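PDB 2EIH: alcohol dehydrogenase from Thermus thermophilus, which probably acts as a zinc-containing, NAD-dependent oxidoreductase of the medium-chain dehydrogenase type, interconverting alcohols with aldehydes or ketones. Local coordinates for residues A[78-81]-A[82-85]; A[91-94]-A[95-98]; A[163-166]-A[167-170]; A[198-201]-A[202-205]. All blocks are in the same frame, centred on the assembly; numbering follows the deposited sequence.

Along the chain the four contacts follow in numerical order, none touching another. Contacts 1 and 2 belong to the GroES-like half: contact 1 leads into strand 84-91, and contact 2 takes over where that strand ends, their centres about 25 Å apart. Contacts 3 and 4 border the six-stranded parallel sheet of the Rossmann-type half, contact 3 entering strand 169-172 and contact 4 leaving the adjacent strand 193-198, with centres about 23 Å apart. Contacts 2 and 4, about 41 Å apart between centres, fall on opposite sides of the chain's centre. Contacts 1 and 3 use the same Pro-Gly-Asp turn to start a strand, whereas contact 2 builds the zinc lobe and contact 4 starts a helix.

Contact 1: A[78-81]-A[82-85]; sequences GFAP and GDEV
Ala-80 and Asp-83 close a type II beta turn, in which Asp-83 N donates to Ala-80 O over 3.1 Å. Pro-81 and Gly-82 fill the two corners. The proline ring suits the first, while the second has a phi of 122°, where any CB would collide with Pro-81 O. The chain thus reverses and runs straight into strand 84-91. Asp-83 then folds its side chain back across the turn: OD1 accepts from Ala-80 N at 3.1 Å, with the donor coming from above the carboxylate plane rather than within it. CG stands beside the aspartate's own backbone N (chi1 -65°), which swings the carboxylate over Ala-80. Ala-80 is therefore held through both its N-H and its carbonyl. This Pro-Gly-Asp turn delivers the chain to the antiparallel pairing of strands 64-72 and 84-91 in the GroES-like domain; Gly-82 and Asp-83 already bond through their backbones to Val-69. A water donates to both Asp-83 OD1 and Gly-78 O, extending the link one residue beyond Phe-79. With an alanine in place of Asp-83, Ala-80 N would probably lose its acceptor and the water one of its two holds. Away from the turn, Phe-79 brings CE1 to Val-85 CG1 at 4.0 Å, the two side chains crossing at a slant, and both also rest on Leu-132 of strand 132-134.

Contact 2: A[91-94]-A[95-98]; sequences LSCG and RCER. With ZN (zinc ion), chain C.
The guanidinium of Arg-95 is the flat group here, and it folds back over Cys-93: NH1 lies 3.4 Å from Cys-93 O, which approaches the plane obliquely, and 4.1 Å from Cys-93 CB. A bend at chi3 (-53°) turns the chain this way, while CG packs 3.2 Å from the same carbonyl O. The main charge partner of the group is Glu-77 of the second subunit, which forms a salt bridge with NH2. Beyond this carbonyl, Cys-93 SG binds the zinc ion at 2.5 Å and also accepts from Arg-95 N, a long N-H...S bond of 3.6 Å. Gly-94, with positive phi, turns the chain here, and Arg-95 N comes to face the sulfur. Cys-96 then brings its own SG to the zinc at 2.6 Å. The same residue is the N-cap of helix 97-100, its sulfur taking a backbone N just past Arg-98. Cys-99 and Cys-107 complete the four-cysteine site, which is consistent with the structural zinc lobe of medium-chain dehydrogenases. Chemically, amide N-H groups directed at metal-bound sulfurs would be expected to spread some of the negative charge gathered round the zinc and to fix the directions of the thiolates.

Contact 3: A[163-166]-A[167-170]; sequences GVRP and GDDV
Asp-168 sets CG beside its own backbone N, anti to its carbonyl carbon (chi1 -88°), and this carries OD2 back across the turn to Arg-165 N at 3.0 Å. The amide meets the oxygen from above the carboxylate plane. In return Asp-168 N donates to Arg-165 O at 3.1 Å, closing a type II beta turn with Pro-166 and Gly-167 at its corners; a side chain on Gly-167 would run into Pro-166 O. The charged end of Arg-165 does not join the pair, but its CG packs 3.7 Å from Asp-168 OD2. That oxygen has a second, stronger partner in Lys-238, which forms a salt bridge with it, so a buried carboxylate is met by both an amide and an ammonium group. Replacing Asp-168 with a leucine would probably leave Lys-238 without its counter-charge and Arg-165 N without an acceptor. Next to the turn, Val-164 CG2 touches Val-170 CG2 at 3.6 Å, the two side chains meeting nearly at right angles. The turn thus links helix 148-161 to strand 169-172, with both valines also touching Lys-238 on the adjacent parallel strand 236-241, while Pro-166 packs on Phe-190 of the third subunit.

Contact 4: A[198-201]-A[202-205]; sequences AGSE and DKLR
Ser-200 OG accepts from Lys-203 N at 3.2 Å in a nearly straight bond (167°), and the Lys-203 side chain lies beside it, CG also 3.2 Å from OG. The serine can do this because OG sits between its backbone N and carbonyl carbon (chi1 67°), turned forward toward the amides of the first turn. On the inner side, Ala-198 CB packs on two neighbours at once, Lys-203 CB at 3.5 Å and Leu-204 CD2 at 3.6 Å, which seats the helix start on the end of the strand. Glu-201 O takes Arg-205 N at 2.9 Å, a regular i to i+4 helix bond, whereas the one from Leu-204 N to Ser-200 O is weak. Glu-201 bends at chi2 so that OE1 rests 3.5 Å from Leu-204 CB. Farther out, Arg-205 NH1 pairs with Asp-202 OD2 in a salt bridge whose hydrogen bond is weak, and the extended Lys-203 chain carries NZ to a weak bond with Arg-332 O. Ala-198 ends strand 193-198, bonded through its backbone to Val-216 of the next parallel strand. Ser-200 is thus a classical N-cap at a beta-alpha junction, the one after the second strand of a Rossmann fold, a place that in related dehydrogenases commonly faces the adenosine ribose of the cofactor.

Contact 1: A[78-81]-A[82-85]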
loop_
_atom_site.group_PDB
_atom_site.type_symbol
_atom_site.label_atom_id
_atom_site.label_comp_id
_atom_site.label_asym_id
_atom_site.label_seq_id
_atom_site.Cartn_x
_atom_site.Cartn_y
_atom_site.Cartn_z
ATOM N N GLY A 78 2.708 1.466 -34.494
ATOM C CA GLY A 78 2.352 2.506 -33.552
ATOM C C GLY A 78 3.123 3.799 -33.751
ATOM O O GLY A 78 3.024 4.703 -32.919
ATOM N N PHE A 79 3.900 3.876 -34.831
ATOM C CA PHE A 79 4.671 5.073 -35.176
ATOM C C PHE A 79 4.890 5.169 -36.679
ATOM O O PHE A 79 5.297 4.205 -37.326
ATOM C CB PHE A 79 6.026 5.101 -34.454
ATOM C CG PHE A 79 5.915 5.397 -32.990
ATOM C CD1 PHE A 79 5.255 6.548 -32.553
ATOM C CD2 PHE A 79 6.381 4.493 -32.046
ATOM C CE1 PHE A 79 5.051 6.789 -31.205
ATOM C CE2 PHE A 79 6.181 4.727 -30.696
ATOM C CZ PHE A 79 5.512 5.874 -30.272
ATOM N N ALA A 80 4.604 6.340 -37.230
ATOM C CA ALA A 80 4.762 6.574 -38.655
ATOM C C ALA A 80 5.406 7.935 -38.865
ATOM O O ALA A 80 5.242 8.839 -38.050
ATOM C CB ALA A 80 3.401 6.520 -39.341
ATOM N N PRO A 81 6.148 8.103 -39.969
ATOM C CA PRO A 81 6.806 9.378 -40.252
ATOM C C PRO A 81 5.847 10.557 -40.354
ATOM O O PRO A 81 4.914 10.552 -41.154
ATOM C CB PRO A 81 7.543 9.102 -41.561
ATOM C CG PRO A 81 6.690 8.091 -42.221
ATOM C CD PRO A 81 6.352 7.159 -41.081
ATOM N N GLY A 82 6.105 11.564 -39.525
ATOM C CA GLY A 82 5.282 12.752 -39.496
ATOM C C GLY A 82 4.719 12.940 -38.107
ATOM O O GLY A 82 4.417 14.062 -37.703
ATOM N N ASP A 83 4.591 11.838 -37.371
ATOM C CA ASP A 83 4.051 11.864 -36.009
ATOM C C ASP A 83 4.864 12.698 -35.031
ATOM O O ASP A 83 6.074 12.540 -34.932
ATOM C CB ASP A 83 3.949 10.446 -35.448
ATOM C CG ASP A 83 2.959 9.586 -36.198
ATOM O OD1 ASP A 83 2.812 8.409 -35.816
ATOM O OD2 ASP A 83 2.330 10.078 -37.157
ATOM N N GLU A 84 4.185 13.581 -34.307
ATOM C CA GLU A 84 4.856 14.416 -33.326
ATOM C C GLU A 84 4.992 13.599 -32.034
ATOM O O GLU A 84 4.027 12.959 -31.584
ATOM C CB GLU A 84 4.062 15.694 -33.087
ATOM C CG GLU A 84 3.936 16.591 -34.321
ATOM C CD GLU A 84 3.554 18.018 -33.952
ATOM O OE1 GLU A 84 3.504 18.891 -34.843
ATOM O OE2 GLU A 84 3.307 18.263 -32.756
ATOM N N VAL A 85 6.198 13.614 -31.457
ATOM C CA VAL A 85 6.506 12.848 -30.251
ATOM C C VAL A 85 7.508 13.505 -29.291
ATOM O O VAL A 85 8.228 14.440 -29.639
ATOM C CB VAL A 85 7.092 11.463 -30.636
ATOM C CG1 VAL A 85 6.089 10.674 -31.461
ATOM C CG2 VAL A 85 8.386 11.634 -31.441
HETATM O O HOH W 1 2.118 7.165 -33.737
#

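Contact 2: A[91-94]-A[95-98]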
loop_
_atom_site.group_PDB
_atom_site.type_symbol
_atom_site.label_atom_id
_atom_site.label_comp_id
_atom_site.label_asym_id
_atom_site.label_seq_id
_atom_site.Cartn_x
_atom_site.Cartn_y
_atom_site.Cartn_z
ATOM N N LEU A 91 16.104 4.314 -20.347
ATOM C CA LEU A 91 16.531 3.147 -21.120
ATOM C C LEU A 91 16.872 1.955 -20.223
ATOM O O LEU A 91 17.688 2.058 -19.306
ATOM C CB LEU A 91 17.743 3.484 -21.984
ATOM C CG LEU A 91 17.482 4.356 -23.210
ATOM C CD1 LEU A 91 16.884 5.682 -22.772
ATOM C CD2 LEU A 91 18.788 4.582 -23.954
ATOM N N SER A 92 16.243 0.824 -20.507
ATOM C CA SER A 92 16.452 -0.392 -19.741
ATOM C C SER A 92 16.462 -1.579 -20.699
ATOM O O SER A 92 16.260 -1.408 -21.906
ATOM C CB SER A 92 15.329 -0.554 -18.711
ATOM O OG SER A 92 14.056 -0.472 -19.341
ATOM N N CYS A 93 16.681 -2.782 -20.172
ATOM C CA CYS A 93 16.725 -3.974 -21.026
ATOM C C CYS A 93 15.355 -4.605 -21.238
ATOM O O CYS A 93 15.176 -5.422 -22.143
ATOM C CB CYS A 93 17.691 -5.015 -20.446
ATOM S SG CYS A 93 17.143 -5.792 -18.903
ATOM N N GLY A 94 14.395 -4.222 -20.400
ATOM C CA GLY A 94 13.048 -4.754 -20.515
ATOM C C GLY A 94 12.925 -6.269 -20.453
ATOM O O GLY A 94 11.987 -6.843 -21.012
ATOM N N ARG A 95 13.866 -6.921 -19.772
ATOM C CA ARG A 95 13.837 -8.375 -19.647
ATOM C C ARG A 95 14.152 -8.877 -18.238
ATOM O O ARG A 95 13.888 -10.038 -17.918
ATOM C CB ARG A 95 14.809 -9.006 -20.644
ATOM C CG ARG A 95 14.559 -8.587 -22.077
ATOM C CD ARG A 95 15.062 -9.639 -23.042
ATOM N NE ARG A 95 16.454 -9.985 -22.789
ATOM C CZ ARG A 95 17.472 -9.141 -22.923
ATOM N NH1 ARG A 95 17.254 -7.893 -23.314
ATOM N NH2 ARG A 95 18.709 -9.539 -22.660
ATOM N N CYS A 96 14.711 -8.010 -17.396
ATOM C CA CYS A 96 15.044 -8.398 -16.025
ATOM C C CYS A 96 13.832 -8.233 -15.113
ATOM O O CYS A 96 12.830 -7.629 -15.499
ATOM C CB CYS A 96 16.208 -7.557 -15.488
ATOM S SG CYS A 96 15.758 -5.902 -14.960
ATOM N N GLU A 97 13.935 -8.772 -13.904
ATOM C CA GLU A 97 12.855 -8.696 -12.927
ATOM C C GLU A 97 12.402 -7.241 -12.723
ATOM O O GLU A 97 11.218 -6.933 -12.834
ATOM C CB GLU A 97 13.315 -9.306 -11.592
ATOM C CG GLU A 97 12.195 -9.623 -10.600
ATOM C CD GLU A 97 12.718 -10.216 -9.294
ATOM O OE1 GLU A 97 13.671 -11.022 -9.343
ATOM O OE2 GLU A 97 12.164 -9.887 -8.224
ATOM N N ARG A 98 13.347 -6.351 -12.433
ATOM C CA ARG A 98 13.026 -4.942 -12.220
ATOM C C ARG A 98 12.225 -4.341 -13.380
ATOM O O ARG A 98 11.241 -3.627 -13.162
ATOM C CB ARG A 98 14.307 -4.136 -11.996
ATOM C CG ARG A 98 14.926 -4.330 -10.626
ATOM C CD ARG A 98 13.934 -3.957 -9.534
ATOM N NE ARG A 98 14.601 -3.671 -8.264
ATOM C CZ ARG A 98 13.976 -3.237 -7.173
ATOM N NH1 ARG A 98 14.665 -2.994 -6.066
ATOM N NH2 ARG A 98 12.662 -3.045 -7.184
HETATM ZN ZN ZN C . 16.122 -4.493 -17.059
#

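Contact 3: A[163-166]-A[167-170]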
loop_
_atom_site.group_PDB
_atom_site.type_symbol
_atom_site.label_atom_id
_atom_site.label_comp_id
_atom_site.label_asym_id
_atom_site.label_seq_id
_atom_site.Cartn_x
_atom_site.Cartn_y
_atom_site.Cartn_z
ATOM N N GLY A 163 3.741 10.116 -1.421
ATOM C CA GLY A 163 2.339 9.750 -1.310
ATOM C C GLY A 163 1.470 10.959 -0.978
ATOM O O GLY A 163 0.536 10.864 -0.176
ATOM N N VAL A 164 1.767 12.102 -1.593
ATOM C CA VAL A 164 0.991 13.308 -1.339
ATOM C C VAL A 164 -0.499 13.059 -1.558
ATOM O O VAL A 164 -0.893 12.389 -2.511
ATOM C CB VAL A 164 1.486 14.483 -2.221
ATOM C CG1 VAL A 164 0.499 15.632 -2.176
ATOM C CG2 VAL A 164 2.853 14.954 -1.726
ATOM N N ARG A 165 -1.316 13.581 -0.645
ATOM C CA ARG A 165 -2.768 13.422 -0.707
ATOM C C ARG A 165 -3.440 14.719 -0.258
ATOM O O ARG A 165 -2.822 15.551 0.394
ATOM C CB ARG A 165 -3.202 12.254 0.189
ATOM C CG ARG A 165 -2.975 12.496 1.683
ATOM C CD ARG A 165 -2.770 11.200 2.478
ATOM N NE ARG A 165 -3.912 10.284 2.411
ATOM C CZ ARG A 165 -3.975 9.217 1.617
ATOM N NH1 ARG A 165 -2.959 8.921 0.813
ATOM N NH2 ARG A 165 -5.045 8.434 1.634
ATOM N N PRO A 166 -4.720 14.911 -0.598
ATOM C CA PRO A 166 -5.408 16.147 -0.193
ATOM C C PRO A 166 -5.363 16.412 1.315
ATOM O O PRO A 166 -5.569 15.512 2.124
ATOM C CB PRO A 166 -6.828 15.950 -0.731
ATOM C CG PRO A 166 -6.981 14.472 -0.796
ATOM C CD PRO A 166 -5.641 13.979 -1.268
ATOM N N GLY A 167 -5.067 17.655 1.680
ATOM C CA GLY A 167 -4.978 18.014 3.081
ATOM C C GLY A 167 -3.531 18.093 3.534
ATOM O O GLY A 167 -3.221 18.624 4.602
ATOM N N ASP A 168 -2.641 17.548 2.713
ATOM C CA ASP A 168 -1.212 17.547 3.005
ATOM C C ASP A 168 -0.604 18.913 2.799
ATOM O O ASP A 168 -0.983 19.656 1.890
ATOM C CB ASP A 168 -0.442 16.614 2.072
ATOM C CG ASP A 168 -0.373 15.206 2.578
ATOM O OD1 ASP A 168 -0.888 14.945 3.685
ATOM O OD2 ASP A 168 0.194 14.357 1.867
ATOM N N ASP A 169 0.363 19.229 3.643
ATOM C CA ASP A 169 1.104 20.463 3.506
ATOM C C ASP A 169 2.410 20.026 2.867
ATOM O O ASP A 169 3.232 19.359 3.498
ATOM C CB ASP A 169 1.344 21.103 4.867
ATOM C CG ASP A 169 0.211 22.011 5.270
ATOM O OD1 ASP A 169 -0.345 21.827 6.372
ATOM O OD2 ASP A 169 -0.123 22.923 4.471
ATOM N N VAL A 170 2.573 20.364 1.594
ATOM C CA VAL A 170 3.779 20.008 0.866
ATOM C C VAL A 170 4.709 21.221 0.771
ATOM O O VAL A 170 4.268 22.329 0.471
ATOM C CB VAL A 170 3.440 19.517 -0.563
ATOM C CG1 VAL A 170 4.719 19.188 -1.319
ATOM C CG2 VAL A 170 2.547 18.290 -0.493
#

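Contact 4: A[198-201]-A[202-205]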
loop_
_atom_site.group_PDB
_atom_site.type_symbol
_atom_site.label_atom_id
_atom_site.label_comp_id
_atom_site.label_asym_id
_atom_site.label_seq_id
_atom_site.Cartn_x
_atom_site.Cartn_y
_atom_site.Cartn_z
ATOM N N ALA A 198 12.107 30.153 -2.270
ATOM C CA ALA A 198 13.035 30.603 -3.303
ATOM C C ALA A 198 13.911 31.698 -2.715
ATOM O O ALA A 198 13.697 32.123 -1.579
ATOM C CB ALA A 198 12.273 31.133 -4.506
ATOM N N GLY A 199 14.892 32.155 -3.488
ATOM C CA GLY A 199 15.793 33.191 -3.010
ATOM C C GLY A 199 15.400 34.622 -3.341
ATOM O O GLY A 199 15.614 35.524 -2.538
ATOM N N SER A 200 14.839 34.831 -4.527
ATOM C CA SER A 200 14.419 36.153 -4.972
ATOM C C SER A 200 12.907 36.284 -4.828
ATOM O O SER A 200 12.206 35.283 -4.753
ATOM C CB SER A 200 14.790 36.347 -6.439
ATOM O OG SER A 200 14.028 35.482 -7.260
ATOM N N GLU A 201 12.407 37.515 -4.817
ATOM C CA GLU A 201 10.971 37.755 -4.696
ATOM C C GLU A 201 10.305 37.372 -6.018
ATOM O O GLU A 201 9.156 36.947 -6.051
ATOM C CB GLU A 201 10.710 39.237 -4.401
ATOM C CG GLU A 201 9.421 39.540 -3.638
ATOM C CD GLU A 201 8.210 38.778 -4.152
ATOM O OE1 GLU A 201 8.092 37.569 -3.852
ATOM O OE2 GLU A 201 7.371 39.379 -4.864
ATOM N N ASP A 202 11.041 37.525 -7.111
ATOM C CA ASP A 202 10.509 37.196 -8.421
ATOM C C ASP A 202 10.128 35.723 -8.480
ATOM O O ASP A 202 9.009 35.382 -8.862
ATOM C CB ASP A 202 11.535 37.526 -9.513
ATOM C CG ASP A 202 11.481 38.986 -9.943
ATOM O OD1 ASP A 202 12.434 39.448 -10.619
ATOM O OD2 ASP A 202 10.472 39.672 -9.622
ATOM N N LYS A 203 11.051 34.849 -8.093
ATOM C CA LYS A 203 10.784 33.416 -8.123
ATOM C C LYS A 203 9.585 33.038 -7.250
ATOM O O LYS A 203 8.762 32.216 -7.649
ATOM C CB LYS A 203 12.035 32.645 -7.701
ATOM C CG LYS A 203 13.161 32.740 -8.714
ATOM C CD LYS A 203 14.414 32.067 -8.197
ATOM C CE LYS A 203 15.487 31.970 -9.272
ATOM N NZ LYS A 203 16.698 31.274 -8.739
ATOM N N LEU A 204 9.469 33.643 -6.070
ATOM C CA LEU A 204 8.338 33.353 -5.193
ATOM C C LEU A 204 7.036 33.813 -5.820
ATOM O O LEU A 204 6.010 33.147 -5.699
ATOM C CB LEU A 204 8.495 34.050 -3.848
ATOM C CG LEU A 204 9.547 33.488 -2.907
ATOM C CD1 LEU A 204 9.482 34.246 -1.596
ATOM C CD2 LEU A 204 9.292 31.999 -2.688
ATOM N N ARG A 205 7.076 34.975 -6.469
ATOM C CA ARG A 205 5.888 35.515 -7.116
ATOM C C ARG A 205 5.525 34.565 -8.241
ATOM O O ARG A 205 4.346 34.329 -8.536
ATOM C CB ARG A 205 6.170 36.901 -7.690
ATOM C CG ARG A 205 5.093 37.422 -8.640
ATOM C CD ARG A 205 5.540 38.752 -9.264
ATOM N NE ARG A 205 6.872 38.619 -9.852
ATOM C CZ ARG A 205 7.124 37.998 -11.003
ATOM N NH1 ARG A 205 8.367 37.909 -11.462
ATOM N NH2 ARG A 205 6.124 37.493 -11.713
#